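Local atomic coordinates of CDP-glucose-4,6-dehydratase (Yersinia pseudotuberculosis, PDB entry 1RKX), a protein that catalyses the NAD-dependent removal of water from CDP-D-glucose, probably giving the 4-keto-6-deoxy sugar nucleotide, as a member of the short-chain dehydrogenase/reductase (SDR) superfamily. Residues N261-D266 with Y302-C307; H234-S240 with W316-W320; I223-I229 with A269-K273; V124-V128 with L245-Y250. All blocks are in the same frame, centred on the assembly; numbering follows the deposited sequence.

From the N terminus, the first segment of the four contacts is 124-128, on a central strand of the Rossmann sheet; contact 4 closes its loop when helix 236-251 reaches residues 245-250. Inside that loop contact 3 opens at 223-229 and contact 2 at 234-240, and both close beyond it, so each crosses contact 4. Contact 3 closes at 269-273 and contact 2 at 316-320, so these two cross as well. Contact 1, 261-266 with 302-307, is nested within contact 2 and crosses contact 3. Helix 236-251 serves contacts 2 and 4 at its two ends. Phe262 packs on Trp316 and Tyr302 on Ile229, joining contact 1 to contacts 2 and 3.

Contact 1: residues N261-D266 with Y302-C307; sequences NFGPND and YLKLDC
Asp266 receives two donors from segment 302-307, one on each carboxylate oxygen. Tyr302 OH donates to Asp266 OD2 at 2.8 Å, using the syn lone pair, with the carboxylate turned 60° from the ring plane. Lys304 NZ forms a salt bridge with Asp266 OD1 at 2.9 Å, but comes from above the carboxylate plane, 67° out of it. Beyond CG the lysine chain is fully extended, which carries the ammonium group across the gap between the diverging segments; Ser308 of a second subunit accepts a further hydrogen bond from it. At the other end, Cys307 SG lies 3.1 Å from Gly263 N and 3.5 Å from Phe262 C, against the backbone itself. Leu305 CD1 packs against the Asn261 side chain, and CB of Asn261 is 3.9 Å from Cys307 SG. Phe262, whose side chain points away from 302-307, makes an edge-to-face pair with Trp316. The arrangement joins the loop at the C-terminal end of strand 259-261, outermost in the Rossmann-type parallel sheet, to the one leading into helix 308-314, with Cys307 at the N-cap position; the NAD site is near, about 9 Å from the Leu305 side chain.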
loop_
_atom_site.group_PDB
_atom_site.type_symbol
_atom_site.label_atom_id
_atom_site.label_comp_id
_atom_site.label_asym_id
_atom_site.label_seq_id
_atom_site.Cartn_x
_atom_site.Cartn_y
_atom_site.Cartn_z
ATOM N N ASN C 261 15.101 -5.008 -10.650
ATOM C CA ASN C 261 15.787 -3.722 -10.527
ATOM C C ASN C 261 17.305 -3.910 -10.508
ATOM O O ASN C 261 17.816 -4.817 -9.849
ATOM C CB ASN C 261 15.437 -3.036 -9.202
ATOM C CG ASN C 261 14.041 -2.450 -9.168
ATOM O OD1 ASN C 261 13.534 -2.133 -8.092
ATOM N ND2 ASN C 261 13.423 -2.282 -10.324
ATOM N N PHE C 262 18.024 -3.035 -11.201
ATOM C CA PHE C 262 19.482 -3.064 -11.184
ATOM C C PHE C 262 19.968 -1.633 -11.015
ATOM O O PHE C 262 19.575 -0.732 -11.763
ATOM C CB PHE C 262 20.065 -3.686 -12.460
ATOM C CG PHE C 262 19.786 -5.160 -12.601
ATOM C CD1 PHE C 262 18.770 -5.609 -13.432
ATOM C CD2 PHE C 262 20.534 -6.098 -11.889
ATOM C CE1 PHE C 262 18.498 -6.969 -13.562
ATOM C CE2 PHE C 262 20.268 -7.467 -12.010
ATOM C CZ PHE C 262 19.254 -7.901 -12.845
ATOM N N GLY C 263 20.809 -1.423 -10.012
ATOM C CA GLY C 263 21.325 -0.097 -9.751
ATOM C C GLY C 263 22.508 -0.149 -8.806
ATOM O O GLY C 263 22.836 -1.211 -8.284
ATOM N N PRO C 264 23.167 0.989 -8.561
ATOM C CA PRO C 264 24.330 1.076 -7.673
ATOM C C PRO C 264 23.933 1.192 -6.204
ATOM O O PRO C 264 22.762 1.392 -5.880
ATOM C CB PRO C 264 25.024 2.334 -8.164
ATOM C CG PRO C 264 23.844 3.226 -8.455
ATOM C CD PRO C 264 22.887 2.296 -9.184
ATOM N N ASN C 265 24.918 1.083 -5.317
ATOM C CA ASN C 265 24.653 1.206 -3.891
ATOM C C ASN C 265 24.461 2.689 -3.602
ATOM O O ASN C 265 25.235 3.522 -4.076
ATOM C CB ASN C 265 25.825 0.640 -3.093
ATOM C CG ASN C 265 26.074 -0.826 -3.398
ATOM O OD1 ASN C 265 25.139 -1.628 -3.439
ATOM N ND2 ASN C 265 27.337 -1.184 -3.611
ATOM N N ASP C 266 23.425 3.023 -2.840
ATOM C CA ASP C 266 23.147 4.420 -2.531
ATOM C C ASP C 266 24.324 5.094 -1.838
ATOM O O ASP C 266 24.470 6.313 -1.901
ATOM C CB ASP C 266 21.902 4.548 -1.650
ATOM C CG ASP C 266 21.382 5.978 -1.580
ATOM O OD1 ASP C 266 20.683 6.308 -0.600
ATOM O OD2 ASP C 266 21.660 6.770 -2.509
ATOM N N TYR C 302 15.690 12.183 -5.314
ATOM C CA TYR C 302 15.999 11.729 -6.662
ATOM C C TYR C 302 15.526 10.282 -6.794
ATOM O O TYR C 302 15.535 9.524 -5.825
ATOM C CB TYR C 302 17.504 11.830 -6.929
ATOM C CG TYR C 302 18.368 11.159 -5.888
ATOM C CD1 TYR C 302 18.714 9.812 -5.999
ATOM C CD2 TYR C 302 18.835 11.872 -4.782
ATOM C CE1 TYR C 302 19.509 9.192 -5.033
ATOM C CE2 TYR C 302 19.626 11.261 -3.810
ATOM C CZ TYR C 302 19.961 9.922 -3.944
ATOM O OH TYR C 302 20.748 9.319 -2.993
ATOM N N LEU C 303 15.100 9.924 -7.996
ATOM C CA LEU C 303 14.601 8.585 -8.309
ATOM C C LEU C 303 15.689 7.529 -8.151
ATOM O O LEU C 303 16.767 7.653 -8.724
ATOM C CB LEU C 303 14.078 8.570 -9.753
ATOM C CG LEU C 303 13.265 7.394 -10.313
ATOM C CD1 LEU C 303 14.046 6.093 -10.204
ATOM C CD2 LEU C 303 11.950 7.295 -9.572
ATOM N N LYS C 304 15.404 6.495 -7.366
ATOM C CA LYS C 304 16.358 5.407 -7.172
ATOM C C LYS C 304 15.610 4.091 -7.011
ATOM O O LYS C 304 14.398 4.076 -6.790
ATOM C CB LYS C 304 17.261 5.663 -5.958
ATOM C CG LYS C 304 16.570 5.618 -4.623
ATOM C CD LYS C 304 17.573 5.843 -3.498
ATOM C CE LYS C 304 16.893 5.768 -2.143
ATOM N NZ LYS C 304 17.857 5.925 -1.030
ATOM N N LEU C 305 16.338 2.987 -7.120
ATOM C CA LEU C 305 15.733 1.669 -7.034
ATOM C C LEU C 305 16.291 0.828 -5.898
ATOM O O LEU C 305 17.455 0.956 -5.525
ATOM C CB LEU C 305 15.957 0.914 -8.350
ATOM C CG LEU C 305 15.542 1.584 -9.664
ATOM C CD1 LEU C 305 15.856 0.647 -10.833
ATOM C CD2 LEU C 305 14.064 1.911 -9.628
ATOM N N ASP C 306 15.446 -0.028 -5.343
ATOM C CA ASP C 306 15.876 -0.936 -4.289
ATOM C C ASP C 306 16.216 -2.209 -5.062
ATOM O O ASP C 306 15.342 -2.787 -5.710
ATOM C CB ASP C 306 14.740 -1.215 -3.313
ATOM C CG ASP C 306 15.157 -2.143 -2.190
ATOM O OD1 ASP C 306 15.746 -3.205 -2.479
ATOM O OD2 ASP C 306 14.891 -1.811 -1.020
ATOM N N CYS C 307 17.475 -2.634 -5.003
ATOM C CA CYS C 307 17.906 -3.820 -5.739
ATOM C C CYS C 307 18.162 -5.034 -4.856
ATOM O O CYS C 307 19.045 -5.844 -5.148
ATOM C CB CYS C 307 19.165 -3.493 -6.551
ATOM S SG CYS C 307 18.919 -2.146 -7.726
#

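Contact 2: residues H234-S240 with W316-W320; sequences HVLEPLS and WHPRW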
loop_
_atom_site.group_PDB
_atom_site.type_symbol
_atom_site.label_atom_id
_atom_site.label_comp_id
_atom_site.label_asym_id
_atom_site.label_seq_id
_atom_site.Cartn_x
_atom_site.Cartn_y
_atom_site.Cartn_z
ATOM N N HIS C 234 28.227 2.390 -14.209
ATOM C CA HIS C 234 28.876 2.085 -15.473
ATOM C C HIS C 234 27.938 1.155 -16.231
ATOM O O HIS C 234 27.284 0.290 -15.635
ATOM C CB HIS C 234 30.228 1.415 -15.226
ATOM C CG HIS C 234 31.067 1.276 -16.458
ATOM N ND1 HIS C 234 30.842 0.303 -17.408
ATOM C CD2 HIS C 234 32.121 1.999 -16.903
ATOM C CE1 HIS C 234 31.723 0.431 -18.384
ATOM N NE2 HIS C 234 32.511 1.453 -18.103
ATOM N N VAL C 235 27.874 1.338 -17.544
ATOM C CA VAL C 235 26.999 0.542 -18.393
ATOM C C VAL C 235 27.149 -0.970 -18.202
ATOM O O VAL C 235 26.181 -1.714 -18.335
ATOM C CB VAL C 235 27.204 0.913 -19.890
ATOM C CG1 VAL C 235 28.651 0.666 -20.308
ATOM C CG2 VAL C 235 26.234 0.121 -20.761
ATOM N N LEU C 236 28.351 -1.432 -17.877
ATOM C CA LEU C 236 28.548 -2.863 -17.688
ATOM C C LEU C 236 27.883 -3.422 -16.423
ATOM O O LEU C 236 27.638 -4.623 -16.331
ATOM C CB LEU C 236 30.044 -3.191 -17.682
ATOM C CG LEU C 236 30.795 -2.844 -18.974
ATOM C CD1 LEU C 236 32.270 -3.192 -18.818
ATOM C CD2 LEU C 236 30.182 -3.603 -20.157
ATOM N N GLU C 237 27.581 -2.558 -15.456
ATOM C CA GLU C 237 26.948 -3.006 -14.213
ATOM C C GLU C 237 25.554 -3.596 -14.465
ATOM O O GLU C 237 25.307 -4.756 -14.147
ATOM C CB GLU C 237 26.884 -1.848 -13.211
ATOM C CG GLU C 237 28.261 -1.244 -12.888
ATOM C CD GLU C 237 28.971 -1.912 -11.712
ATOM O OE1 GLU C 237 28.949 -3.161 -11.602
ATOM O OE2 GLU C 237 29.572 -1.181 -10.896
ATOM N N PRO C 238 24.619 -2.810 -15.026
ATOM C CA PRO C 238 23.310 -3.422 -15.255
ATOM C C PRO C 238 23.386 -4.546 -16.287
ATOM O O PRO C 238 22.682 -5.546 -16.171
ATOM C CB PRO C 238 22.447 -2.250 -15.725
ATOM C CG PRO C 238 23.449 -1.307 -16.349
ATOM C CD PRO C 238 24.592 -1.375 -15.361
ATOM N N LEU C 239 24.247 -4.385 -17.290
ATOM C CA LEU C 239 24.382 -5.414 -18.318
ATOM C C LEU C 239 24.807 -6.748 -17.703
ATOM O O LEU C 239 24.343 -7.808 -18.125
ATOM C CB LEU C 239 25.382 -4.974 -19.394
ATOM C CG LEU C 239 24.776 -4.239 -20.600
ATOM C CD1 LEU C 239 23.919 -3.072 -20.134
ATOM C CD2 LEU C 239 25.886 -3.768 -21.527
ATOM N N SER C 240 25.681 -6.705 -16.700
ATOM C CA SER C 240 26.105 -7.946 -16.058
ATOM C C SER C 240 24.877 -8.584 -15.425
ATOM O O SER C 240 24.734 -9.803 -15.425
ATOM C CB SER C 240 27.188 -7.686 -15.000
ATOM O OG SER C 240 26.714 -6.902 -13.916
ATOM N N TRP C 316 23.373 -11.154 -7.618
ATOM C CA TRP C 316 23.964 -10.036 -8.351
ATOM C C TRP C 316 24.534 -8.989 -7.410
ATOM O O TRP C 316 24.058 -8.836 -6.286
ATOM C CB TRP C 316 22.924 -9.346 -9.234
ATOM C CG TRP C 316 23.514 -8.220 -10.031
ATOM C CD1 TRP C 316 24.287 -8.331 -11.153
ATOM C CD2 TRP C 316 23.419 -6.817 -9.747
ATOM N NE1 TRP C 316 24.677 -7.090 -11.586
ATOM C CE2 TRP C 316 24.161 -6.140 -10.741
ATOM C CE3 TRP C 316 22.782 -6.067 -8.746
ATOM C CZ2 TRP C 316 24.287 -4.742 -10.768
ATOM C CZ3 TRP C 316 22.903 -4.672 -8.771
ATOM C CH2 TRP C 316 23.653 -4.027 -9.778
ATOM N N HIS C 317 25.535 -8.256 -7.888
ATOM C CA HIS C 317 26.164 -7.200 -7.106
ATOM C C HIS C 317 27.032 -6.307 -7.994
ATOM O O HIS C 317 27.770 -6.801 -8.851
ATOM C CB HIS C 317 27.034 -7.812 -6.007
ATOM C CG HIS C 317 28.158 -8.652 -6.529
ATOM N ND1 HIS C 317 27.951 -9.788 -7.282
ATOM C CD2 HIS C 317 29.502 -8.506 -6.430
ATOM C CE1 HIS C 317 29.117 -10.306 -7.624
ATOM N NE2 HIS C 317 30.074 -9.548 -7.121
ATOM N N PRO C 318 26.941 -4.977 -7.817
ATOM C CA PRO C 318 27.757 -4.074 -8.631
ATOM C C PRO C 318 29.231 -4.320 -8.312
ATOM O O PRO C 318 29.556 -4.836 -7.242
ATOM C CB PRO C 318 27.271 -2.689 -8.210
ATOM C CG PRO C 318 26.783 -2.898 -6.812
ATOM C CD PRO C 318 26.065 -4.219 -6.908
ATOM N N ARG C 319 30.118 -3.945 -9.225
ATOM C CA ARG C 319 31.542 -4.190 -9.030
ATOM C C ARG C 319 32.418 -2.953 -8.943
ATOM O O ARG C 319 33.494 -3.004 -8.344
ATOM C CB ARG C 319 32.069 -5.082 -10.159
ATOM C CG ARG C 319 31.254 -6.331 -10.384
ATOM C CD ARG C 319 31.873 -7.216 -11.451
ATOM N NE ARG C 319 30.997 -8.341 -11.747
ATOM C CZ ARG C 319 31.368 -9.432 -12.404
ATOM N NH1 ARG C 319 32.616 -9.556 -12.845
ATOM N NH2 ARG C 319 30.487 -10.399 -12.618
ATOM N N TRP C 320 31.975 -1.846 -9.532
ATOM C CA TRP C 320 32.766 -0.618 -9.514
ATOM C C TRP C 320 32.100 0.569 -8.827
ATOM O O TRP C 320 30.938 0.878 -9.093
ATOM C CB TRP C 320 33.120 -0.180 -10.939
ATOM C CG TRP C 320 33.950 -1.147 -11.728
ATOM C CD1 TRP C 320 34.700 -2.186 -11.245
ATOM C CD2 TRP C 320 34.154 -1.128 -13.145
ATOM N NE1 TRP C 320 35.360 -2.814 -12.279
ATOM C CE2 TRP C 320 35.043 -2.182 -13.455
ATOM C CE3 TRP C 320 33.675 -0.319 -14.186
ATOM C CZ2 TRP C 320 35.464 -2.449 -14.766
ATOM C CZ3 TRP C 320 34.092 -0.583 -15.488
ATOM C CH2 TRP C 320 34.980 -1.641 -15.764
HETATM O O HOH W 1 28.124 -8.144 -11.350
#
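His234 and Trp320 meet where strand 229-234 turns into helix 236-251 of this Rossmann-type SDR subunit, while segment 316-320, an irregular connection between helices 308-314 and 322-338, runs past the helix start. CA atoms come nearest at Glu237 and Pro318, 5.7 Å apart, and the flanking pairs His234-Trp320 and Ser240-Trp316 are wider. Glu237, in the first turn of the helix, makes a bidentate carboxylate-to-backbone interaction with two successive N-H groups of the loop. Its OE1 takes Arg319 N at 2.8 Å through the syn lone pair, with an N-H...O angle of 161°. Glu237 OE2 takes Trp320 N, also at 2.8 Å, on the syn side but 27° out of the carboxylate plane. A bend at chi2 brings the carboxylate round to the loop; Tyr353 adds a hydrogen bond to OE1, so this buried acid group is held from the C-terminal helix too.

His234 ND1 caps the helix by accepting from Leu236 N, which fixes the imidazole rotation, and NE2 bonds Glu349. Over the centre of the ring so held sits Trp320 CZ3, the edge of the indole meeting the imidazole face in a T-shaped pair with planes at 81°. The indole nitrogen of Trp320 bonds Thr356. One helical turn on, Ser240 OG donates to Glu237 O and accepts from Trp316 NE1 at 3.1 Å, close to the indole plane. Arg319 NH1 bonds Tyr353 O. A water links the two segments, donating to Ser240 OG and His317 O and accepting from Arg319 NE at 2.9 Å.

Contact 3: residues I223-I229 with A269-K273; sequences IRNPHAI and ATPVK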
loop_
_atom_site.group_PDB
_atom_site.type_symbol
_atom_site.label_atom_id
_atom_site.label_comp_id
_atom_site.label_asym_id
_atom_site.label_seq_id
_atom_site.Cartn_x
_atom_site.Cartn_y
_atom_site.Cartn_z
ATOM N N ILE C 223 28.606 24.015 -15.272
ATOM C CA ILE C 223 27.732 23.239 -14.408
ATOM C C ILE C 223 26.525 24.060 -13.981
ATOM O O ILE C 223 26.662 25.229 -13.618
ATOM C CB ILE C 223 28.474 22.782 -13.138
ATOM C CG1 ILE C 223 29.663 21.901 -13.518
ATOM C CG2 ILE C 223 27.520 22.035 -12.216
ATOM C CD1 ILE C 223 30.421 21.368 -12.326
ATOM N N ARG C 224 25.344 23.453 -14.027
ATOM C CA ARG C 224 24.137 24.149 -13.604
ATOM C C ARG C 224 23.838 23.827 -12.146
ATOM O O ARG C 224 24.100 24.644 -11.266
ATOM C CB ARG C 224 22.947 23.778 -14.489
ATOM C CG ARG C 224 22.896 24.582 -15.774
ATOM C CD ARG C 224 23.524 23.841 -16.936
ATOM N NE ARG C 224 22.551 22.982 -17.605
ATOM C CZ ARG C 224 21.439 23.428 -18.186
ATOM N NH1 ARG C 224 21.155 24.724 -18.181
ATOM N NH2 ARG C 224 20.609 22.576 -18.775
ATOM N N ASN C 225 23.292 22.644 -11.885
ATOM C CA ASN C 225 22.999 22.257 -10.511
ATOM C C ASN C 225 24.087 21.326 -9.996
ATOM O O ASN C 225 24.048 20.119 -10.226
ATOM C CB ASN C 225 21.632 21.576 -10.406
ATOM C CG ASN C 225 21.319 21.121 -8.989
ATOM O OD1 ASN C 225 21.671 21.790 -8.017
ATOM N ND2 ASN C 225 20.646 19.984 -8.867
ATOM N N PRO C 226 25.073 21.888 -9.279
ATOM C CA PRO C 226 26.207 21.162 -8.703
ATOM C C PRO C 226 25.817 20.153 -7.633
ATOM O O PRO C 226 26.608 19.281 -7.279
ATOM C CB PRO C 226 27.073 22.284 -8.144
ATOM C CG PRO C 226 26.044 23.264 -7.677
ATOM C CD PRO C 226 25.094 23.298 -8.851
ATOM N N HIS C 227 24.594 20.269 -7.124
ATOM C CA HIS C 227 24.120 19.369 -6.077
ATOM C C HIS C 227 23.286 18.211 -6.600
ATOM O O HIS C 227 22.927 17.310 -5.841
ATOM C CB HIS C 227 23.294 20.150 -5.058
ATOM C CG HIS C 227 24.028 21.300 -4.448
ATOM N ND1 HIS C 227 25.169 21.138 -3.694
ATOM C CD2 HIS C 227 23.786 22.631 -4.485
ATOM C CE1 HIS C 227 25.598 22.320 -3.290
ATOM N NE2 HIS C 227 24.776 23.244 -3.756
ATOM N N ALA C 228 22.971 18.242 -7.890
ATOM C CA ALA C 228 22.163 17.193 -8.497
ATOM C C ALA C 228 22.786 15.826 -8.258
ATOM O O ALA C 228 23.980 15.626 -8.489
ATOM C CB ALA C 228 22.002 17.451 -9.997
ATOM N N ILE C 229 21.964 14.893 -7.786
ATOM C CA ILE C 229 22.412 13.534 -7.505
ATOM C C ILE C 229 21.605 12.525 -8.310
ATOM O O ILE C 229 20.384 12.641 -8.438
ATOM C CB ILE C 229 22.258 13.193 -6.009
ATOM C CG1 ILE C 229 23.186 14.073 -5.176
ATOM C CG2 ILE C 229 22.567 11.719 -5.771
ATOM C CD1 ILE C 229 23.019 13.890 -3.682
ATOM N N ALA C 269 26.156 7.196 -4.041
ATOM C CA ALA C 269 25.510 8.425 -4.503
ATOM C C ALA C 269 26.428 9.634 -4.399
ATOM O O ALA C 269 26.844 10.020 -3.307
ATOM C CB ALA C 269 24.234 8.672 -3.715
ATOM N N THR C 270 26.722 10.237 -5.544
ATOM C CA THR C 270 27.611 11.390 -5.602
ATOM C C THR C 270 27.017 12.528 -6.427
ATOM O O THR C 270 26.515 12.306 -7.529
ATOM C CB THR C 270 28.960 10.991 -6.235
ATOM O OG1 THR C 270 29.466 9.814 -5.586
ATOM C CG2 THR C 270 29.967 12.120 -6.106
ATOM N N PRO C 271 27.067 13.766 -5.904
ATOM C CA PRO C 271 26.526 14.923 -6.626
ATOM C C PRO C 271 27.345 15.186 -7.889
ATOM O O PRO C 271 28.403 14.585 -8.076
ATOM C CB PRO C 271 26.642 16.049 -5.600
ATOM C CG PRO C 271 27.859 15.663 -4.823
ATOM C CD PRO C 271 27.649 14.180 -4.615
ATOM N N VAL C 272 26.867 16.080 -8.750
ATOM C CA VAL C 272 27.569 16.364 -9.995
ATOM C C VAL C 272 28.869 17.147 -9.843
ATOM O O VAL C 272 29.846 16.861 -10.536
ATOM C CB VAL C 272 26.661 17.108 -11.000
ATOM C CG1 VAL C 272 25.395 16.314 -11.237
ATOM C CG2 VAL C 272 26.339 18.488 -10.490
ATOM N N LYS C 273 28.893 18.131 -8.950
ATOM C CA LYS C 273 30.107 18.917 -8.758
ATOM C C LYS C 273 31.279 17.986 -8.473
ATOM O O LYS C 273 32.359 18.134 -9.047
ATOM C CB LYS C 273 29.940 19.907 -7.600
ATOM C CG LYS C 273 31.095 20.896 -7.475
ATOM C CD LYS C 273 30.872 21.907 -6.357
ATOM C CE LYS C 273 30.937 21.256 -4.983
ATOM N NZ LYS C 273 32.290 20.706 -4.687
HETATM O O HOH W 2 25.040 13.225 -9.711
#
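Val272 is the main bump of this contact: its two methyls enter the hollow of the type I turn Asn225-Ala228. CG1, anti to the valine's own carbonyl carbon (chi1 -55°), packs against Ala228 CB at 3.8 Å. CG2 points toward Asn225 and Pro226, but the model is too tight there and the exact place of this methyl is doubtful. Ile223 CG2 is a looser neighbour, 4.1 Å from Val272 CG2, the two side chains lying alongside and pointing opposite ways. On the flanks, Pro226 CB rests on Lys273 CB, while Ile229 spreads its branches over two residues: CG1 lies 3.7 Å from Pro271 CA and CG2 is 4.0 Å from Ala269 CB.

One sound backbone bond and one weak one join the segments. Lys273 N donates to Pro226 O at 3.1 Å with an angle of 164°, whereas the bond from Val272 N to Ala228 O is bent to 125° and weak. The same Ala228 oxygen receives a CA-H...O contact from Pro271 and a proton from a water that also donates to Thr270 O at 2.8 Å, bridging the two backbones.

Thus the first turn of helix 272-283, with Pro271 at its N-cap position, is seated in the loop between strands 221-222 and 229-234. Trp289 on strand 289-290 touches Ile223 and Lys273, and Tyr302 covers Ile229 and Ala269.

Contact 4: residues V124-V128 with L245-Y250; sequences VKAVV and LAQKLY
Helix packing on the parallel sheet of a Rossmann fold is the setting here: Ala126 and Val128, on strand 126-130, face helix 236-251. Strand and helix segments run roughly antiparallel, at 149°, with their axes 7.7 Å apart. Ala126 CB meets the helix, 3.6 Å from Leu249 CB and 3.8 Å from Ala246 O. Two residues on, Val128 points to the same helix while Val127 between them turns its side chain away. Val128 CG2, placed beside its own backbone N and anti to the carbonyl carbon, is the methyl that does the touching. It meets Leu249 CD1 at 3.8 Å, Ala246 CB at 4.2 Å and, more loosely, Leu245 CD2.

In the seven-stranded sheet, strand 126-130 is flanked by strands 83-86 and 187-192, and the helix lies across all three: Ala246 touches Phe85, Leu245 touches Val191 and Leu249 touches Ala187. Side-chain contacts here are apolar, and no direct hydrogen bond joins the two segments.

Where the strand begins, Lys125 CB approaches Tyr250 CD1 obliquely at 3.7 Å. Bends at chi2 and chi3 then lead the lysine chain off, and its NZ bonds Tyr181. The Tyr250 hydroxyl is bonded to Glu82, and its ring makes a cation-pi contact with Lys10. A water lies between the backbones, 2.7 Å from Lys125 O and 2.6 Å from Leu249 O.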
loop_
_atom_site.group_PDB
_atom_site.type_symbol
_atom_site.label_atom_id
_atom_site.label_comp_id
_atom_site.label_asym_id
_atom_site.label_seq_id
_atom_site.Cartn_x
_atom_site.Cartn_y
_atom_site.Cartn_z
ATOM N N VAL C 124 12.196 -19.875 -28.182
ATOM C CA VAL C 124 12.908 -18.909 -27.356
ATOM C C VAL C 124 12.804 -19.343 -25.895
ATOM O O VAL C 124 11.706 -19.523 -25.363
ATOM C CB VAL C 124 12.332 -17.493 -27.525
ATOM C CG1 VAL C 124 13.103 -16.516 -26.652
ATOM C CG2 VAL C 124 12.418 -17.068 -28.996
ATOM N N LYS C 125 13.955 -19.508 -25.250
ATOM C CA LYS C 125 14.009 -19.958 -23.863
ATOM C C LYS C 125 14.028 -18.817 -22.846
ATOM O O LYS C 125 13.450 -18.933 -21.761
ATOM C CB LYS C 125 15.248 -20.842 -23.656
ATOM C CG LYS C 125 15.287 -22.112 -24.513
ATOM C CD LYS C 125 14.828 -23.332 -23.727
ATOM C CE LYS C 125 13.380 -23.197 -23.297
ATOM N NZ LYS C 125 12.978 -24.172 -22.243
ATOM N N ALA C 126 14.692 -17.720 -23.193
ATOM C CA ALA C 126 14.785 -16.579 -22.286
ATOM C C ALA C 126 14.584 -15.247 -22.992
ATOM O O ALA C 126 15.177 -14.983 -24.039
ATOM C CB ALA C 126 16.136 -16.584 -21.574
ATOM N N VAL C 127 13.741 -14.405 -22.403
ATOM C CA VAL C 127 13.471 -13.089 -22.957
ATOM C C VAL C 127 13.717 -12.055 -21.862
ATOM O O VAL C 127 13.133 -12.127 -20.774
ATOM C CB VAL C 127 12.007 -12.957 -23.443
ATOM C CG1 VAL C 127 11.775 -11.557 -24.039
ATOM C CG2 VAL C 127 11.699 -14.031 -24.477
ATOM N N VAL C 128 14.595 -11.104 -22.149
ATOM C CA VAL C 128 14.906 -10.051 -21.204
ATOM C C VAL C 128 14.519 -8.733 -21.854
ATOM O O VAL C 128 15.182 -8.254 -22.775
ATOM C CB VAL C 128 16.401 -10.034 -20.846
ATOM C CG1 VAL C 128 16.711 -8.817 -19.977
ATOM C CG2 VAL C 128 16.764 -11.311 -20.098
ATOM N N LEU C 245 20.721 -12.772 -15.348
ATOM C CA LEU C 245 19.303 -13.106 -15.375
ATOM C C LEU C 245 18.973 -14.002 -16.567
ATOM O O LEU C 245 18.223 -14.966 -16.431
ATOM C CB LEU C 245 18.456 -11.830 -15.453
ATOM C CG LEU C 245 16.943 -12.025 -15.610
ATOM C CD1 LEU C 245 16.385 -12.786 -14.421
ATOM C CD2 LEU C 245 16.268 -10.661 -15.742
ATOM N N ALA C 246 19.527 -13.674 -17.732
ATOM C CA ALA C 246 19.276 -14.459 -18.936
ATOM C C ALA C 246 19.682 -15.911 -18.720
ATOM O O ALA C 246 18.959 -16.835 -19.098
ATOM C CB ALA C 246 20.049 -13.877 -20.111
ATOM N N GLN C 247 20.847 -16.105 -18.117
ATOM C CA GLN C 247 21.337 -17.452 -17.874
ATOM C C GLN C 247 20.371 -18.213 -16.976
ATOM O O GLN C 247 20.043 -19.367 -17.244
ATOM C CB GLN C 247 22.726 -17.410 -17.232
ATOM C CG GLN C 247 23.502 -18.697 -17.433
ATOM C CD GLN C 247 24.822 -18.709 -16.698
ATOM O OE1 GLN C 247 25.504 -17.684 -16.600
ATOM N NE2 GLN C 247 25.202 -19.877 -16.188
ATOM N N LYS C 248 19.902 -17.560 -15.918
ATOM C CA LYS C 248 18.976 -18.200 -14.997
ATOM C C LYS C 248 17.628 -18.498 -15.638
ATOM O O LYS C 248 17.049 -19.551 -15.393
ATOM C CB LYS C 248 18.795 -17.348 -13.738
ATOM C CG LYS C 248 19.977 -17.437 -12.788
ATOM C CD LYS C 248 19.666 -16.801 -11.450
ATOM C CE LYS C 248 20.749 -17.111 -10.426
ATOM N NZ LYS C 248 22.084 -16.608 -10.845
ATOM N N LEU C 249 17.128 -17.575 -16.454
ATOM C CA LEU C 249 15.857 -17.790 -17.142
ATOM C C LEU C 249 15.994 -19.006 -18.059
ATOM O O LEU C 249 15.078 -19.817 -18.181
ATOM C CB LEU C 249 15.491 -16.564 -17.986
ATOM C CG LEU C 249 15.021 -15.312 -17.237
ATOM C CD1 LEU C 249 15.060 -14.111 -18.176
ATOM C CD2 LEU C 249 13.628 -15.539 -16.685
ATOM N N TYR C 250 17.153 -19.116 -18.698
ATOM C CA TYR C 250 17.420 -20.212 -19.621
ATOM C C TYR C 250 17.504 -21.558 -18.907
ATOM O O TYR C 250 16.781 -22.499 -19.244
ATOM C CB TYR C 250 18.734 -19.953 -20.365
ATOM C CG TYR C 250 19.021 -20.929 -21.490
ATOM C CD1 TYR C 250 18.818 -20.568 -22.819
ATOM C CD2 TYR C 250 19.491 -22.217 -21.223
ATOM C CE1 TYR C 250 19.076 -21.458 -23.859
ATOM C CE2 TYR C 250 19.747 -23.121 -22.256
ATOM C CZ TYR C 250 19.539 -22.734 -23.570
ATOM O OH TYR C 250 19.790 -23.621 -24.595
HETATM O O HOH W 3 13.812 -21.017 -20.156
#